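Side-chain contact in DyP-type peroxidase (Pleurotus ostreatus PC15, PDB 6FSK), which probably uses its heme b to oxidise dyes and other substrates, manganese(II) among them, at the expense of hydrogen peroxide, as a dye-decolorizing peroxidase: residues D391-I396 and G467-S472. The protein carries 1 engineered substitution. Residues are numbered along the deposited sequence; the frame is centred on the assembly and turned at random.
Sequences DGFHFI and GEYFFS. With HEM (protoporphyrin IX containing Fe), chain C.
In the wall of the heme pocket, the first turn of helix 393-401 meets strand 462-472 of the antiparallel sheet through Phe393 and Tyr469. The two rings lie edge to edge, their side chains crossing at about a right angle: Tyr469 OH comes to the rim of the phenyl ring near its plane, 3.5 Å from Phe393 CE2, and Tyr469 CE1 lies 3.8 Å from Phe393 CD2. The Phe393 ring reaches between strand and cofactor because its CG stands trans to the backbone nitrogen (chi1 169°). On the side toward the cofactor, Phe393 CD1 stands 3.5 Å from the vinyl carbon CBC of HEM, which Ile396 CG2 also touches at 3.8 Å. Replaced by an alanine, Phe393 would probably leave a gap between this vinyl group and the tyrosine, removing packing from both. The phenol does not bond to the helix 393-401 turn; Tyr469 OH is hydrogen-bonded to Asp105 of helix 102-109. At its root, Tyr469 N donates a nearly straight bond to Glu468 OE2 (2.8 Å, 167°). Helix 102-109 packs against Tyr469 and His394, while strand 238-247, next to 462-472 in the sheet, meets both aromatic side chains through Thr241.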
loop_
_atom_site.group_PDB
_atom_site.type_symbol
_atom_site.label_atom_id
_atom_site.label_comp_id
_atom_site.label_asym_id
_atom_site.label_seq_id
_atom_site.Cartn_x
_atom_site.Cartn_y
_atom_site.Cartn_z
ATOM N N ASP A 391 -5.091 7.747 10.627
ATOM C CA ASP A 391 -5.139 8.905 9.720
ATOM C C ASP A 391 -4.914 8.524 8.285
ATOM O O ASP A 391 -5.405 9.210 7.346
ATOM C CB ASP A 391 -4.055 9.958 10.036
ATOM C CG ASP A 391 -4.261 10.714 11.356
ATOM O OD1 ASP A 391 -5.324 10.664 11.971
ATOM O OD2 ASP A 391 -3.271 11.399 11.769
ATOM N N GLY A 392 -4.136 7.460 8.048
ATOM C CA GLY A 392 -3.725 7.005 6.755
ATOM C C GLY A 392 -4.549 5.881 6.158
ATOM O O GLY A 392 -5.686 6.036 5.798
ATOM N N PHE A 393 -3.907 4.705 6.174
ATOM C CA PHE A 393 -4.549 3.557 5.540
ATOM C C PHE A 393 -6.020 3.374 5.900
ATOM O O PHE A 393 -6.861 3.196 5.036
ATOM C CB PHE A 393 -3.791 2.266 5.871
ATOM C CG PHE A 393 -4.577 1.048 5.447
ATOM C CD1 PHE A 393 -4.549 0.655 4.089
ATOM C CD2 PHE A 393 -5.357 0.357 6.366
ATOM C CE1 PHE A 393 -5.350 -0.400 3.664
ATOM C CE2 PHE A 393 -6.164 -0.727 5.936
ATOM C CZ PHE A 393 -6.147 -1.087 4.577
ATOM N N HIS A 394 -6.376 3.347 7.192
ATOM C CA HIS A 394 -7.772 3.084 7.527
ATOM C C HIS A 394 -8.705 4.157 6.961
ATOM O O HIS A 394 -9.797 3.819 6.502
ATOM C CB HIS A 394 -7.900 3.013 9.068
ATOM C CG HIS A 394 -9.292 2.712 9.539
ATOM N ND1 HIS A 394 -10.327 3.634 9.498
ATOM C CD2 HIS A 394 -9.815 1.568 10.023
ATOM C CE1 HIS A 394 -11.417 3.070 10.007
ATOM N NE2 HIS A 394 -11.137 1.795 10.257
ATOM N N PHE A 395 -8.335 5.417 7.160
ATOM C CA PHE A 395 -9.137 6.538 6.716
ATOM C C PHE A 395 -9.336 6.498 5.196
ATOM O O PHE A 395 -10.464 6.654 4.666
ATOM C CB PHE A 395 -8.535 7.827 7.181
ATOM C CG PHE A 395 -9.450 8.987 7.000
ATOM C CD1 PHE A 395 -9.448 9.684 5.854
ATOM C CD2 PHE A 395 -10.295 9.375 8.065
ATOM C CE1 PHE A 395 -10.269 10.825 5.668
ATOM C CE2 PHE A 395 -11.145 10.431 7.876
ATOM C CZ PHE A 395 -11.101 11.183 6.704
ATOM N N ILE A 396 -8.261 6.242 4.472
ATOM C CA ILE A 396 -8.304 6.183 3.052
ATOM C C ILE A 396 -9.315 5.132 2.623
ATOM O O ILE A 396 -10.129 5.384 1.707
ATOM C CB ILE A 396 -6.945 5.851 2.415
ATOM C CG1 ILE A 396 -5.891 6.989 2.604
ATOM C CG2 ILE A 396 -7.038 5.576 0.915
ATOM C CD1 ILE A 396 -4.446 6.552 2.404
ATOM N N GLY A 467 -4.360 -10.090 6.546
ATOM C CA GLY A 467 -3.756 -8.793 6.836
ATOM C C GLY A 467 -3.479 -8.645 8.281
ATOM O O GLY A 467 -4.011 -9.361 9.091
ATOM N N GLU A 468 -2.547 -7.761 8.629
ATOM C CA GLU A 468 -2.394 -7.312 10.021
ATOM C C GLU A 468 -1.670 -5.959 10.016
ATOM O O GLU A 468 -1.104 -5.534 8.987
ATOM C CB GLU A 468 -1.692 -8.370 10.863
ATOM C CG GLU A 468 -1.517 -8.120 12.369
ATOM C CD GLU A 468 -2.807 -7.754 13.120
ATOM O OE1 GLU A 468 -3.218 -8.566 14.004
ATOM O OE2 GLU A 468 -3.441 -6.673 12.949
ATOM N N TYR A 469 -1.832 -5.242 11.123
ATOM C CA TYR A 469 -1.190 -3.934 11.396
ATOM C C TYR A 469 -0.024 -4.188 12.326
ATOM O O TYR A 469 -0.165 -4.828 13.372
ATOM C CB TYR A 469 -2.159 -3.027 12.091
ATOM C CG TYR A 469 -3.445 -2.724 11.344
ATOM C CD1 TYR A 469 -3.365 -2.330 9.997
ATOM C CD2 TYR A 469 -4.707 -2.712 11.968
ATOM C CE1 TYR A 469 -4.490 -1.968 9.274
ATOM C CE2 TYR A 469 -5.859 -2.330 11.247
ATOM C CZ TYR A 469 -5.750 -1.946 9.913
ATOM O OH TYR A 469 -6.850 -1.566 9.258
ATOM N N PHE A 470 1.119 -3.670 11.960
ATOM C CA PHE A 470 2.338 -3.847 12.701
ATOM C C PHE A 470 3.023 -2.485 12.937
ATOM O O PHE A 470 2.659 -1.493 12.313
ATOM C CB PHE A 470 3.350 -4.725 11.953
ATOM C CG PHE A 470 2.856 -6.114 11.570
ATOM C CD1 PHE A 470 2.987 -7.192 12.379
ATOM C CD2 PHE A 470 2.209 -6.283 10.412
ATOM C CE1 PHE A 470 2.546 -8.438 11.985
ATOM C CE2 PHE A 470 1.794 -7.536 9.986
ATOM C CZ PHE A 470 1.949 -8.590 10.776
ATOM N N PHE A 471 3.943 -2.476 13.887
ATOM C CA PHE A 471 4.815 -1.327 14.165
ATOM C C PHE A 471 6.251 -1.749 14.010
ATOM O O PHE A 471 6.666 -2.725 14.665
ATOM C CB PHE A 471 4.480 -0.744 15.545
ATOM C CG PHE A 471 5.239 0.514 15.851
ATOM C CD1 PHE A 471 4.763 1.711 15.311
ATOM C CD2 PHE A 471 6.338 0.533 16.656
ATOM C CE1 PHE A 471 5.433 2.933 15.544
ATOM C CE2 PHE A 471 6.965 1.778 16.938
ATOM C CZ PHE A 471 6.517 2.934 16.398
ATOM N N SER A 472 6.983 -1.058 13.139
ATOM C CA SER A 472 8.374 -1.307 12.863
ATOM C C SER A 472 9.263 -0.412 13.763
ATOM O O SER A 472 9.317 0.773 13.491
ATOM C CB SER A 472 8.648 -0.952 11.419
ATOM O OG SER A 472 8.046 -1.938 10.532
HETATM C CHA HEM C . -1.671 4.402 -6.552
HETATM C CHB HEM C . -2.930 -0.021 -7.997
HETATM C CHC HEM C . -4.330 -1.021 -3.501
HETATM C CHD HEM C . -3.363 3.516 -2.100
HETATM C C1A HEM C . -1.870 3.293 -7.375
HETATM C C2A HEM C . -1.542 3.203 -8.763
HETATM C C3A HEM C . -1.844 1.958 -9.160
HETATM C C4A HEM C . -2.436 1.305 -8.032
HETATM C CMA HEM C . -1.736 1.412 -10.542
HETATM C CAA HEM C . -0.986 4.341 -9.604
HETATM C CBA HEM C . 0.527 4.446 -9.742
HETATM C CGA HEM C . 1.204 4.866 -8.464
HETATM O O1A HEM C . 1.157 6.040 -8.091
HETATM O O2A HEM C . 1.834 3.989 -7.820
HETATM C C1B HEM C . -3.443 -0.722 -6.903
HETATM C C2B HEM C . -3.839 -2.056 -6.884
HETATM C C3B HEM C . -4.212 -2.396 -5.622
HETATM C C4B HEM C . -4.049 -1.157 -4.847
HETATM C CMB HEM C . -3.893 -2.979 -8.076
HETATM C CAB HEM C . -4.733 -3.637 -5.008
HETATM C CBB HEM C . -4.548 -4.829 -5.531
HETATM C C1C HEM C . -4.299 0.087 -2.711
HETATM C C2C HEM C . -4.709 0.248 -1.381
HETATM C C3C HEM C . -4.474 1.526 -0.966
HETATM C C4C HEM C . -3.822 2.184 -2.073
HETATM C CMC HEM C . -5.291 -0.864 -0.549
HETATM C CAC HEM C . -4.785 2.259 0.292
HETATM C CBC HEM C . -5.810 1.940 1.110
HETATM C C1D HEM C . -2.755 4.095 -3.217
HETATM C C2D HEM C . -2.133 5.451 -3.113
HETATM C C3D HEM C . -1.615 5.667 -4.382
HETATM C C4D HEM C . -1.997 4.512 -5.178
HETATM C CMD HEM C . -2.032 6.337 -1.936
HETATM C CAD HEM C . -0.915 6.917 -4.904
HETATM C CBD HEM C . -1.866 7.972 -5.375
HETATM C CGD HEM C . -1.144 9.240 -5.760
HETATM O O1D HEM C . -1.463 9.673 -6.894
HETATM O O2D HEM C . -0.266 9.689 -5.052
HETATM N NA HEM C . -2.531 2.146 -6.929
HETATM N NB HEM C . -3.651 -0.159 -5.688
HETATM N NC HEM C . -3.865 1.356 -3.167
HETATM N ND HEM C . -2.711 3.631 -4.467
HETATM FE FE HEM C . -3.254 1.781 -5.093
#